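Local atomic coordinates of methylated-DNA--protein-cysteine methyltransferase (Thermococcus kodakarensis, PDB entry 1MGT), a protein that repairs O6-methylguanine and O4-methylthymine in DNA by transferring the methyl group irreversibly onto one of its own cysteines, a suicide reaction. Residues 18-24 with 59-64; 24-29 with 134-138; 49-53 with 87-93; 76-80 with 137-143; 95-100 with 115-119. All coordinates share one frame; numbering follows the deposited sequence.

How the interactions relate
Interactions 2 and 4 are fully buried, near the centre of the chain; they share I137 and V138 on the loop leading to the probable nucleophile C141, the first binding it to strand 24-30 by apolar contacts and a single backbone bond, the second to residues 76-80 through a buried amide and guanidinium. Interactions 1 and 5 are partly buried and mainly apolar, each built round one aromatic residue, and lie on opposite sides of the chain's centre. Interaction 3 is at the surface and is ionic. V24 joins interactions 1 and 2, whose strands are neighbours in one sheet, while helix 91-103 serves both interaction 3, at its first turn, and interaction 5, further along.

Interaction 1: residues 18-24 with 59-64; sequences VIFSGRV and QPSDYP
V24 sends its CG2 methyl onto one face of the Y63 ring, 3.7 Å from the ring centroid and only 16° off the normal, a CH-pi contact. F20 meets the same ring obliquely, the planes inclined by 59°, with Y63 CD1 lying 3.8 Å from F20 CG. Nearer the backbone, V18 CG1 touches Y63 CB at 3.7 Å, and V18 CG2 reaches the P64 ring. F20 also reaches S61: its CG is set between backbone N and carbonyl carbon (chi1 62°), which brings CZ within 3.7 Å of S61 CB. V18, F20 and V24 belong to the beta hairpin of strands 12-20 and 24-30, in the RNase H-related N-terminal region, and they receive the first turn of helix 63-71; the turn at S21-R23 includes G22, whose backbone angles call for glycine. With a leucine in place of Y63, V24 CG2 would probably lose its aromatic face and F20 the partner that limits its turning. The start of the helix that carries Y63 is held by the Y63 N-H, bonded to S61 OG at 3.1 Å as a capping bond. S61 OG is bonded in turn to S3 OG on strand 2-9, whose backbone also pairs with V18.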
# COMPACT_ATOMS: atom_id res chain seq x y z
N VAL A 18 3.77 -9.79 3.28
CA VAL A 18 2.45 -9.57 3.84
C VAL A 18 2.42 -10.06 5.31
O VAL A 18 2.81 -11.21 5.56
CB VAL A 18 1.35 -10.31 3.06
CG1 VAL A 18 -0.03 -10.01 3.68
CG2 VAL A 18 1.32 -9.90 1.58
N ILE A 19 2.08 -9.16 6.20
CA ILE A 19 1.96 -9.49 7.62
C ILE A 19 0.49 -9.83 7.78
O ILE A 19 -0.38 -9.05 7.33
CB ILE A 19 2.33 -8.31 8.51
CG1 ILE A 19 3.77 -7.84 8.21
CG2 ILE A 19 2.13 -8.71 9.97
CD1 ILE A 19 4.17 -6.61 9.04
N PHE A 20 0.14 -10.97 8.37
CA PHE A 20 -1.27 -11.30 8.48
C PHE A 20 -1.54 -12.17 9.71
O PHE A 20 -0.62 -12.79 10.24
CB PHE A 20 -1.74 -12.09 7.25
CG PHE A 20 -1.07 -13.42 7.04
CD1 PHE A 20 -1.73 -14.59 7.45
CD2 PHE A 20 0.16 -13.52 6.46
CE1 PHE A 20 -1.12 -15.83 7.28
CE2 PHE A 20 0.78 -14.75 6.29
CZ PHE A 20 0.13 -15.92 6.69
N SER A 21 -2.77 -12.16 10.11
CA SER A 21 -3.24 -12.95 11.27
C SER A 21 -4.74 -13.11 11.05
O SER A 21 -5.49 -12.29 11.61
CB SER A 21 -3.00 -12.14 12.54
OG SER A 21 -3.42 -12.88 13.68
N GLY A 22 -5.17 -14.00 10.19
CA GLY A 22 -6.66 -14.06 10.03
C GLY A 22 -7.06 -13.23 8.80
O GLY A 22 -7.79 -13.70 7.93
N ARG A 23 -6.63 -11.98 8.77
CA ARG A 23 -6.85 -11.02 7.69
C ARG A 23 -5.51 -10.26 7.57
O ARG A 23 -4.65 -10.41 8.44
CB ARG A 23 -8.02 -10.10 7.93
CG ARG A 23 -9.38 -10.63 7.47
CD ARG A 23 -10.45 -9.53 7.62
NE ARG A 23 -10.44 -9.06 9.00
CZ ARG A 23 -11.21 -8.15 9.56
NH1 ARG A 23 -12.14 -7.50 8.87
NH2 ARG A 23 -11.06 -7.86 10.86
N VAL A 24 -5.34 -9.47 6.52
CA VAL A 24 -4.10 -8.72 6.34
C VAL A 24 -3.92 -7.58 7.31
O VAL A 24 -4.77 -6.73 7.56
CB VAL A 24 -4.02 -8.22 4.87
CG1 VAL A 24 -2.80 -7.33 4.68
CG2 VAL A 24 -4.03 -9.38 3.89
N GLN A 59 5.50 -17.94 7.25
CA GLN A 59 4.54 -18.97 6.93
C GLN A 59 4.05 -18.83 5.48
O GLN A 59 3.95 -17.72 4.94
CB GLN A 59 3.31 -18.87 7.85
CG GLN A 59 3.57 -18.87 9.36
CD GLN A 59 4.17 -20.17 9.87
OE1 GLN A 59 4.07 -21.21 9.22
NE2 GLN A 59 4.80 -20.16 11.04
N PRO A 60 3.76 -19.95 4.84
CA PRO A 60 3.25 -19.97 3.49
C PRO A 60 1.84 -19.41 3.45
O PRO A 60 1.02 -19.55 4.36
CB PRO A 60 3.21 -21.45 3.10
CG PRO A 60 3.90 -22.19 4.18
CD PRO A 60 3.85 -21.32 5.42
N SER A 61 1.55 -18.68 2.35
CA SER A 61 0.21 -18.13 2.21
C SER A 61 0.06 -17.66 0.75
O SER A 61 1.06 -17.59 0.05
CB SER A 61 -0.16 -17.08 3.20
OG SER A 61 -0.04 -15.76 2.72
N ASP A 62 -1.19 -17.42 0.38
CA ASP A 62 -1.43 -16.96 -0.99
C ASP A 62 -1.57 -15.44 -1.03
O ASP A 62 -1.82 -14.89 -2.10
CB ASP A 62 -2.65 -17.63 -1.60
CG ASP A 62 -3.95 -17.30 -0.93
OD1 ASP A 62 -5.02 -17.63 -1.50
OD2 ASP A 62 -3.96 -16.72 0.17
N TYR A 63 -1.36 -14.75 0.09
CA TYR A 63 -1.48 -13.30 0.13
C TYR A 63 -0.54 -12.56 -0.80
O TYR A 63 -0.99 -11.66 -1.55
CB TYR A 63 -1.40 -12.77 1.55
CG TYR A 63 -2.69 -12.90 2.32
CD1 TYR A 63 -2.69 -13.48 3.58
CD2 TYR A 63 -3.90 -12.45 1.81
CE1 TYR A 63 -3.86 -13.60 4.31
CE2 TYR A 63 -5.07 -12.57 2.53
CZ TYR A 63 -5.04 -13.14 3.77
OH TYR A 63 -6.21 -13.28 4.51
N PRO A 64 0.74 -12.87 -0.83
CA PRO A 64 1.68 -12.22 -1.72
C PRO A 64 1.22 -12.33 -3.17
O PRO A 64 1.26 -11.34 -3.93
CB PRO A 64 3.00 -12.94 -1.49
CG PRO A 64 2.87 -13.37 -0.02
CD PRO A 64 1.42 -13.87 0.04

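Interaction 2: residues 24-29 with 134-138; sequences VQGIAF and PYPIV
I27 turns its CG1 opposite its own carbonyl carbon (chi1 -62°) and runs on extended, so that CD1 comes within 3.4 Å of V138 CG2, tighter than a usual van der Waals contact. F29 takes a different setting, CG between backbone N and carbonyl carbon (chi1 76°), and this holds its ring against I137, CD2 lying 3.8 Å from I137 CD1, while P136 CB comes up at the ring edge. Between these two side chains the P136 ring packs against the I27 carbonyl: its CD is 3.1 Å from I27 O, with CG almost as near. The one direct hydrogen bond is I27 N to P134 O, 2.8 Å long, with the donor nearly along the C=O direction (174°). The same oxygen is also approached by G26 CA at 3.4 Å, a CA-H...O contact. This part of strand 24-30, an outermost strand of the antiparallel sheet, carries a classic beta bulge, Q25 and G26 both facing I19. At the bulge a water donates to Q25 O (2.7 Å) and accepts from Y135 OH (2.6 Å), and F86 N is a further partner of that hydroxyl. P134 CG stands over the centre of the Y135 ring, which has G26 N near its plane at the edge. The side chain of P136 is about 5 Å from that of C141, the assigned nucleophile. The chemistry is therefore largely hydrocarbon, with one direct backbone bond and one bridging water as the polar links across it, and it ties the N-terminal sheet to the loop that leads to C141.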
# COMPACT_ATOMS: atom_id res chain seq x y z
N VAL A 24 -5.34 -9.47 6.52
CA VAL A 24 -4.10 -8.72 6.34
C VAL A 24 -3.92 -7.58 7.31
O VAL A 24 -4.77 -6.73 7.56
CB VAL A 24 -4.02 -8.22 4.87
CG1 VAL A 24 -2.80 -7.33 4.68
CG2 VAL A 24 -4.03 -9.38 3.89
N GLN A 25 -2.72 -7.50 7.91
CA GLN A 25 -2.35 -6.48 8.85
C GLN A 25 -1.39 -5.47 8.21
O GLN A 25 -1.28 -4.33 8.66
CB GLN A 25 -1.61 -7.13 10.06
CG GLN A 25 -2.56 -7.97 10.92
CD GLN A 25 -1.81 -8.64 12.06
OE1 GLN A 25 -0.87 -9.38 11.79
NE2 GLN A 25 -2.20 -8.39 13.32
N GLY A 26 -0.62 -5.94 7.21
CA GLY A 26 0.33 -4.97 6.61
C GLY A 26 0.95 -5.56 5.36
O GLY A 26 1.06 -6.78 5.19
N ILE A 27 1.35 -4.66 4.45
CA ILE A 27 1.97 -5.08 3.20
C ILE A 27 3.17 -4.18 2.94
O ILE A 27 3.11 -3.00 3.27
CB ILE A 27 1.01 -4.83 1.99
CG1 ILE A 27 -0.25 -5.66 2.14
CG2 ILE A 27 1.72 -5.12 0.67
CD1 ILE A 27 -1.41 -5.24 1.24
N ALA A 28 4.24 -4.76 2.38
CA ALA A 28 5.40 -3.97 2.03
C ALA A 28 5.93 -4.54 0.70
O ALA A 28 5.67 -5.68 0.35
CB ALA A 28 6.53 -3.96 3.04
N PHE A 29 6.70 -3.72 -0.03
CA PHE A 29 7.26 -4.24 -1.28
C PHE A 29 8.57 -3.49 -1.54
O PHE A 29 8.80 -2.42 -1.00
CB PHE A 29 6.35 -4.16 -2.47
CG PHE A 29 6.19 -2.81 -3.10
CD1 PHE A 29 6.84 -2.51 -4.29
CD2 PHE A 29 5.39 -1.85 -2.50
CE1 PHE A 29 6.69 -1.26 -4.89
CE2 PHE A 29 5.24 -0.61 -3.10
CZ PHE A 29 5.89 -0.33 -4.28
N PRO A 134 -0.63 1.29 5.81
CA PRO A 134 0.00 -0.01 6.01
C PRO A 134 -0.28 -0.96 4.88
O PRO A 134 0.17 -2.11 4.83
CB PRO A 134 -0.66 -0.48 7.33
CG PRO A 134 -2.03 0.09 7.28
CD PRO A 134 -1.90 1.40 6.54
N TYR A 135 -1.07 -0.53 3.85
CA TYR A 135 -1.43 -1.34 2.74
C TYR A 135 -1.07 -0.77 1.35
O TYR A 135 -2.00 -0.60 0.52
CB TYR A 135 -2.96 -1.57 2.74
CG TYR A 135 -3.56 -1.97 4.09
CD1 TYR A 135 -4.60 -1.22 4.61
CD2 TYR A 135 -3.10 -3.08 4.79
CE1 TYR A 135 -5.18 -1.57 5.82
CE2 TYR A 135 -3.67 -3.42 6.01
CZ TYR A 135 -4.69 -2.67 6.52
OH TYR A 135 -5.29 -2.99 7.73
N PRO A 136 0.17 -0.54 1.09
CA PRO A 136 0.61 -0.06 -0.24
C PRO A 136 0.19 -1.07 -1.28
O PRO A 136 -0.08 -2.27 -1.03
CB PRO A 136 2.10 0.08 -0.14
CG PRO A 136 2.50 -0.84 0.98
CD PRO A 136 1.36 -0.75 1.96
N ILE A 137 0.10 -0.62 -2.54
CA ILE A 137 -0.33 -1.37 -3.68
C ILE A 137 -1.85 -1.53 -3.70
O ILE A 137 -2.53 -0.98 -4.58
CB ILE A 137 0.33 -2.73 -3.92
CG1 ILE A 137 1.86 -2.60 -3.97
CG2 ILE A 137 -0.18 -3.37 -5.23
CD1 ILE A 137 2.55 -3.96 -3.85
N VAL A 138 -2.41 -2.24 -2.74
CA VAL A 138 -3.85 -2.48 -2.68
C VAL A 138 -4.59 -1.17 -2.40
O VAL A 138 -5.59 -0.95 -3.10
CB VAL A 138 -4.18 -3.62 -1.73
CG1 VAL A 138 -3.39 -4.87 -2.18
CG2 VAL A 138 -3.77 -3.29 -0.32
O HOH W 1 -3.69 -3.54 9.70

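Interaction 3: residues 49-53 with 87-93; sequences KRGVS and EGVTPFE. With SO4 (sulfate ion), chain D.
R50 and G88 bring their alpha carbons to 5.3 Å where two glycine-bearing turns meet. G51 is the C-prime residue of the Schellman motif that ends helix 33-49. G88 also has positive phi (74°), and its CA lies 3.6 Å from V52 CG2, which leaves no room for a beta carbon. The extended side chain of R50 then reaches E93 end-on: NH1 bonds OE1 at 2.7 Å and NH2 bonds OE2 at 2.8 Å, both on syn lone pairs, with guanidinium and carboxylate planes only 5° apart. R50 NH1 gives its second proton to G88 O at 2.9 Å, from above the carbonyl plane. A sulfate, probably from the crystallisation liquor, takes the remaining two through R50 NE to O1 (2.9 Å) and NH2 to O4 (2.6 Å), so all five N-H groups are used and the guanidinium is fixed in rotation. E93 OE1 also accepts from T90 N, and E93 N bonds T90 OG1 at 3.1 Å, completing a capping box. The salt bridge thus connects the end of helix 33-49 to the first turn of helix 91-103; E93 also packs on A129 of helix 123-131, and R132, just beyond that helix, shares the sulfate.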
# COMPACT_ATOMS: atom_id res chain seq x y z
N LYS A 49 3.16 0.18 17.78
CA LYS A 49 2.95 1.39 18.56
C LYS A 49 1.47 1.77 18.60
O LYS A 49 1.05 2.61 19.41
CB LYS A 49 3.81 2.53 18.00
CG LYS A 49 5.28 2.39 18.44
CD LYS A 49 5.52 3.20 19.70
CE LYS A 49 6.23 2.41 20.79
NZ LYS A 49 7.51 1.82 20.32
N ARG A 50 0.66 1.20 17.71
CA ARG A 50 -0.77 1.46 17.69
C ARG A 50 -1.56 0.35 18.36
O ARG A 50 -2.78 0.27 18.27
CB ARG A 50 -1.30 1.76 16.29
CG ARG A 50 -0.94 3.26 15.98
CD ARG A 50 -1.60 3.61 14.67
NE ARG A 50 -1.38 5.03 14.34
CZ ARG A 50 -2.11 5.53 13.31
NH1 ARG A 50 -2.96 4.74 12.68
NH2 ARG A 50 -1.92 6.80 12.99
N GLY A 51 -0.83 -0.53 19.08
CA GLY A 51 -1.43 -1.62 19.80
C GLY A 51 -1.74 -2.87 19.07
O GLY A 51 -2.49 -3.74 19.57
N VAL A 52 -1.22 -3.08 17.86
CA VAL A 52 -1.47 -4.28 17.09
C VAL A 52 -0.46 -5.38 17.45
O VAL A 52 0.72 -5.07 17.56
CB VAL A 52 -1.36 -3.97 15.57
CG1 VAL A 52 -1.65 -5.21 14.76
CG2 VAL A 52 -2.34 -2.83 15.25
N SER A 53 -0.94 -6.58 17.67
CA SER A 53 -0.05 -7.71 18.00
C SER A 53 0.44 -8.34 16.71
O SER A 53 -0.40 -8.79 15.93
CB SER A 53 -0.86 -8.75 18.81
OG SER A 53 -1.11 -8.14 20.07
N GLU A 87 -6.58 -3.18 11.35
CA GLU A 87 -6.07 -3.08 12.71
C GLU A 87 -5.00 -1.98 12.71
O GLU A 87 -4.21 -1.93 11.76
CB GLU A 87 -5.40 -4.41 13.14
CG GLU A 87 -6.39 -5.53 13.40
CD GLU A 87 -5.74 -6.87 13.72
OE1 GLU A 87 -4.56 -6.94 14.08
OE2 GLU A 87 -6.40 -7.92 13.62
N GLY A 88 -5.01 -1.11 13.70
CA GLY A 88 -4.08 -0.01 13.83
C GLY A 88 -4.37 1.13 12.82
O GLY A 88 -3.46 1.90 12.54
N VAL A 89 -5.57 1.19 12.30
CA VAL A 89 -5.92 2.26 11.31
C VAL A 89 -7.01 3.11 11.98
O VAL A 89 -7.97 2.50 12.50
CB VAL A 89 -6.39 1.66 9.99
CG1 VAL A 89 -6.83 2.74 8.97
CG2 VAL A 89 -5.26 0.86 9.33
N THR A 90 -6.84 4.41 12.04
CA THR A 90 -7.87 5.27 12.67
C THR A 90 -9.09 5.38 11.77
O THR A 90 -9.07 5.11 10.56
CB THR A 90 -7.35 6.67 12.97
OG1 THR A 90 -7.12 7.40 11.75
CG2 THR A 90 -6.08 6.69 13.80
N PRO A 91 -10.24 5.77 12.33
CA PRO A 91 -11.46 5.93 11.55
C PRO A 91 -11.23 6.91 10.39
O PRO A 91 -11.73 6.63 9.28
CB PRO A 91 -12.46 6.48 12.57
CG PRO A 91 -11.95 6.00 13.90
CD PRO A 91 -10.44 6.10 13.77
N PHE A 92 -10.51 7.99 10.60
CA PHE A 92 -10.23 8.96 9.54
C PHE A 92 -9.39 8.29 8.44
O PHE A 92 -9.67 8.35 7.26
CB PHE A 92 -9.48 10.18 10.03
CG PHE A 92 -8.98 11.07 8.92
CD1 PHE A 92 -9.92 11.75 8.14
CD2 PHE A 92 -7.65 11.27 8.68
CE1 PHE A 92 -9.49 12.58 7.13
CE2 PHE A 92 -7.22 12.09 7.66
CZ PHE A 92 -8.15 12.74 6.89
N GLU A 93 -8.28 7.64 8.87
CA GLU A 93 -7.44 6.97 7.88
C GLU A 93 -8.22 5.97 7.07
O GLU A 93 -8.08 5.89 5.85
CB GLU A 93 -6.23 6.29 8.58
CG GLU A 93 -5.25 7.32 9.14
CD GLU A 93 -4.35 6.74 10.23
OE1 GLU A 93 -4.51 5.54 10.56
OE2 GLU A 93 -3.48 7.49 10.73
S SO4 D . 0.85 7.82 14.95
O1 SO4 D . 0.44 6.69 15.83
O2 SO4 D . 1.80 7.34 13.90
O3 SO4 D . 1.52 8.88 15.78
O4 SO4 D . -0.35 8.43 14.28
O HOH W 2 -3.65 -7.06 17.19

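Interaction 4: residues 76-80 with 137-143; sequences DNASF and IVVPCHR
The F80 ring carries V138 CG1 over one face, 3.9 Å from its centroid, a CH-pi contact displaced toward the rim. The R143 guanidinium, carried out to N77 by a chain extended from CG to NE, has P140 CB above one face and N77 OD1 at its edge, near its plane. N77 turns its amide almost perpendicular to that plane (88°), and both terminal nitrogens of R143 grip the single oxygen: NH1 to OD1 is 3.2 Å and NH2 to OD1 is 3.1 Å. The two donors approach from the same face of the amide, NH1 well above its plane and NH2 less tilted, and the N-H...O angles, 140° and 145°, show both bonds to be bent. The other end of N77 is used as well, ND2 bonding V138 O at 2.9 Å. One buried amide thus spans the loop on both sides of P140, the centre of an inverse gamma turn closed by C141 N to V139 O (2.9 Å). P140-R143 is the Pro-Cys-His-Arg signature of the methyltransferase family, and C141 is its assigned methyl acceptor. E167 makes a salt bridge with R143 NH2 and also bonds H142 NE2, consistent with the Cys-His-Glu network of relatives. R143 NH1 has a further acceptor in V104 O, just after helix 91-103. V70 of helix 63-71 and T101 of helix 91-103 also touch N77.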
# COMPACT_ATOMS: atom_id res chain seq x y z
N ASP A 76 -9.01 -6.07 -9.21
CA ASP A 76 -9.13 -4.61 -9.00
C ASP A 76 -8.87 -4.30 -7.52
O ASP A 76 -9.11 -5.13 -6.66
CB ASP A 76 -10.49 -4.11 -9.46
CG ASP A 76 -11.60 -4.52 -8.53
OD1 ASP A 76 -11.85 -5.75 -8.41
OD2 ASP A 76 -12.20 -3.64 -7.89
N ASN A 77 -8.40 -3.09 -7.24
CA ASN A 77 -8.12 -2.72 -5.84
C ASN A 77 -9.26 -2.92 -4.88
O ASN A 77 -9.10 -3.44 -3.77
CB ASN A 77 -7.68 -1.25 -5.78
CG ASN A 77 -6.48 -0.97 -6.64
OD1 ASN A 77 -6.57 -0.77 -7.86
ND2 ASN A 77 -5.29 -0.95 -6.02
N ALA A 78 -10.46 -2.46 -5.24
CA ALA A 78 -11.61 -2.57 -4.35
C ALA A 78 -11.96 -3.98 -3.97
O ALA A 78 -12.49 -4.20 -2.87
CB ALA A 78 -12.82 -1.86 -5.02
N SER A 79 -11.67 -4.97 -4.81
CA SER A 79 -12.02 -6.35 -4.43
C SER A 79 -11.12 -6.87 -3.32
O SER A 79 -11.46 -7.88 -2.70
CB SER A 79 -11.98 -7.29 -5.63
OG SER A 79 -10.68 -7.34 -6.16
N PHE A 80 -10.00 -6.19 -3.03
CA PHE A 80 -9.10 -6.64 -1.97
C PHE A 80 -9.48 -6.05 -0.62
O PHE A 80 -8.99 -6.52 0.41
CB PHE A 80 -7.66 -6.25 -2.30
CG PHE A 80 -6.59 -7.05 -1.58
CD1 PHE A 80 -6.03 -8.16 -2.17
CD2 PHE A 80 -6.15 -6.68 -0.33
CE1 PHE A 80 -5.05 -8.89 -1.52
CE2 PHE A 80 -5.17 -7.40 0.34
CZ PHE A 80 -4.62 -8.51 -0.27
N ILE A 137 0.10 -0.62 -2.54
CA ILE A 137 -0.33 -1.37 -3.68
C ILE A 137 -1.85 -1.53 -3.70
O ILE A 137 -2.53 -0.98 -4.58
CB ILE A 137 0.33 -2.73 -3.92
CG1 ILE A 137 1.86 -2.60 -3.97
CG2 ILE A 137 -0.18 -3.37 -5.23
CD1 ILE A 137 2.55 -3.96 -3.85
N VAL A 138 -2.41 -2.24 -2.74
CA VAL A 138 -3.85 -2.48 -2.68
C VAL A 138 -4.59 -1.17 -2.40
O VAL A 138 -5.59 -0.95 -3.10
CB VAL A 138 -4.18 -3.62 -1.73
CG1 VAL A 138 -3.39 -4.87 -2.18
CG2 VAL A 138 -3.77 -3.29 -0.32
N VAL A 139 -4.17 -0.39 -1.44
CA VAL A 139 -4.82 0.95 -1.18
C VAL A 139 -3.88 1.79 -2.04
O VAL A 139 -2.66 1.88 -1.77
CB VAL A 139 -4.78 1.32 0.30
CG1 VAL A 139 -5.05 2.81 0.50
CG2 VAL A 139 -5.85 0.50 1.04
N PRO A 140 -4.36 2.28 -3.17
CA PRO A 140 -3.47 2.94 -4.11
C PRO A 140 -2.98 4.30 -3.86
O PRO A 140 -3.20 5.23 -4.70
CB PRO A 140 -4.26 2.76 -5.43
CG PRO A 140 -5.67 3.01 -4.97
CD PRO A 140 -5.75 2.22 -3.66
N CYS A 141 -2.15 4.49 -2.81
CA CYS A 141 -1.61 5.79 -2.49
C CYS A 141 -0.58 6.26 -3.52
O CYS A 141 -0.28 7.47 -3.55
CB CYS A 141 -1.04 5.80 -1.06
SG CYS A 141 0.36 4.69 -0.89
N HIS A 142 -0.14 5.39 -4.41
CA HIS A 142 0.80 5.78 -5.47
C HIS A 142 0.06 6.64 -6.52
O HIS A 142 0.74 7.30 -7.30
CB HIS A 142 1.43 4.60 -6.15
CG HIS A 142 0.47 3.57 -6.66
ND1 HIS A 142 -0.17 2.69 -5.79
CD2 HIS A 142 0.03 3.25 -7.89
CE1 HIS A 142 -0.96 1.89 -6.47
NE2 HIS A 142 -0.85 2.21 -7.77
N ARG A 143 -1.26 6.58 -6.52
CA ARG A 143 -2.05 7.39 -7.49
C ARG A 143 -2.28 8.80 -6.96
O ARG A 143 -2.91 9.62 -7.67
CB ARG A 143 -3.40 6.70 -7.74
CG ARG A 143 -3.18 5.36 -8.45
CD ARG A 143 -4.51 4.67 -8.78
NE ARG A 143 -4.18 3.26 -9.09
CZ ARG A 143 -4.98 2.23 -8.92
NH1 ARG A 143 -6.22 2.34 -8.45
NH2 ARG A 143 -4.48 1.01 -9.21

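Interaction 5: residues 95-100 with 115-119; sequences KVYEWL and LAKAL
W99 lays its indole along helix 112-118, CG standing opposite its backbone N (chi1 -168°), and three bumps of that helix and its end come up on one side of the ring system. L119 CD1 sits over the five-membered ring, 3.8 Å from its centroid and 17° off the normal. A118 CB makes an off-centre CH-pi contact with the six-membered ring, 4.2 Å from that centroid. L115 CD1 comes in obliquely where CE3 and CZ3 lie, 3.5 Å from W99 CE3. L115, A118 and L119, at i, i+3 and i+4, make one face of the last turn and its end, and the broad indole covers it. Beyond the indole, L119 forks: its second methyl, CD2, lies 4.1 Å from V96 CG2, filling the hollow one turn back on helix 91-103. At the inner end L115 CD2 reaches L100 CD1 at 4.5 Å. With an alanine at W99, this face would probably meet a gap, leaving L119 CD1 and A118 CB without the flat surface they rest on. Helices 112-118 and 123-131 fit the helix-turn-helix assignment of this region; V96 and L100 touch M130 of the latter, and the L100 side chain is about 4 Å from that of C141. Nearly all the contact is methyls against aromatic carbon or other methyls; the polar exception is a weak bond from K95 NZ to L119 O (3.5 Å), so shape, more than polarity, sets how the helices meet.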
# COMPACT_ATOMS: atom_id res chain seq x y z
N LYS A 95 -11.37 5.94 6.32
CA LYS A 95 -12.26 6.68 5.41
C LYS A 95 -11.49 7.12 4.17
O LYS A 95 -11.94 6.95 3.03
CB LYS A 95 -12.87 7.88 6.12
CG LYS A 95 -13.71 8.85 5.29
CD LYS A 95 -13.85 10.16 6.09
CE LYS A 95 -14.80 11.15 5.44
NZ LYS A 95 -14.50 12.55 5.92
N VAL A 96 -10.30 7.65 4.40
CA VAL A 96 -9.47 8.07 3.26
C VAL A 96 -9.09 6.87 2.41
O VAL A 96 -9.22 6.89 1.17
CB VAL A 96 -8.23 8.83 3.75
CG1 VAL A 96 -7.21 9.04 2.63
CG2 VAL A 96 -8.60 10.14 4.42
N TYR A 97 -8.61 5.78 3.04
CA TYR A 97 -8.19 4.61 2.28
C TYR A 97 -9.31 3.99 1.45
O TYR A 97 -9.16 3.58 0.30
CB TYR A 97 -7.59 3.50 3.20
CG TYR A 97 -6.41 3.98 3.99
CD1 TYR A 97 -5.62 5.05 3.61
CD2 TYR A 97 -6.03 3.32 5.19
CE1 TYR A 97 -4.55 5.50 4.33
CE2 TYR A 97 -4.95 3.78 5.92
CZ TYR A 97 -4.21 4.85 5.51
OH TYR A 97 -3.14 5.31 6.25
N GLU A 98 -10.50 3.88 2.04
CA GLU A 98 -11.63 3.32 1.31
C GLU A 98 -12.04 4.23 0.14
O GLU A 98 -12.30 3.70 -0.95
CB GLU A 98 -12.82 3.13 2.24
CG GLU A 98 -12.64 1.95 3.19
CD GLU A 98 -13.82 1.76 4.13
OE1 GLU A 98 -14.00 0.61 4.58
OE2 GLU A 98 -14.53 2.73 4.42
N TRP A 99 -12.11 5.53 0.38
CA TRP A 99 -12.55 6.41 -0.75
C TRP A 99 -11.59 6.31 -1.90
O TRP A 99 -11.94 6.20 -3.08
CB TRP A 99 -12.67 7.86 -0.24
CG TRP A 99 -13.39 8.73 -1.26
CD1 TRP A 99 -14.74 8.98 -1.28
CD2 TRP A 99 -12.81 9.43 -2.37
NE1 TRP A 99 -15.03 9.81 -2.36
CE2 TRP A 99 -13.88 10.10 -3.03
CE3 TRP A 99 -11.52 9.57 -2.86
CZ2 TRP A 99 -13.67 10.88 -4.17
CZ3 TRP A 99 -11.31 10.35 -3.99
CH2 TRP A 99 -12.39 11.00 -4.61
N LEU A 100 -10.29 6.37 -1.58
CA LEU A 100 -9.24 6.27 -2.58
C LEU A 100 -9.32 4.97 -3.35
O LEU A 100 -9.22 4.91 -4.59
CB LEU A 100 -7.88 6.36 -1.83
CG LEU A 100 -6.63 6.26 -2.68
CD1 LEU A 100 -6.58 7.47 -3.66
CD2 LEU A 100 -5.38 6.24 -1.80
N LEU A 115 -7.87 15.40 -3.47
CA LEU A 115 -8.37 14.32 -2.59
C LEU A 115 -8.90 14.93 -1.30
O LEU A 115 -9.96 14.54 -0.80
CB LEU A 115 -7.24 13.32 -2.34
CG LEU A 115 -7.54 12.17 -1.38
CD1 LEU A 115 -8.73 11.35 -1.84
CD2 LEU A 115 -6.29 11.25 -1.30
N ALA A 116 -8.18 15.92 -0.78
CA ALA A 116 -8.58 16.60 0.44
C ALA A 116 -9.93 17.31 0.23
O ALA A 116 -10.82 17.25 1.08
CB ALA A 116 -7.55 17.62 0.88
N LYS A 117 -10.07 17.98 -0.93
CA LYS A 117 -11.34 18.68 -1.18
C LYS A 117 -12.50 17.73 -1.25
O LYS A 117 -13.61 18.02 -0.74
CB LYS A 117 -11.22 19.49 -2.50
CG LYS A 117 -10.60 20.84 -2.24
CD LYS A 117 -9.90 21.44 -3.45
CE LYS A 117 -9.19 22.73 -3.02
NZ LYS A 117 -7.76 22.69 -3.43
N ALA A 118 -12.30 16.54 -1.83
CA ALA A 118 -13.36 15.56 -1.96
C ALA A 118 -13.83 15.02 -0.61
O ALA A 118 -15.00 14.66 -0.49
CB ALA A 118 -12.91 14.37 -2.82
N LEU A 119 -12.94 15.03 0.37
CA LEU A 119 -13.28 14.48 1.69
C LEU A 119 -13.46 15.54 2.75
O LEU A 119 -13.49 15.23 3.95
CB LEU A 119 -12.09 13.57 2.04
CG LEU A 119 -12.18 12.07 1.78
CD1 LEU A 119 -13.32 11.62 0.91
CD2 LEU A 119 -10.84 11.55 1.30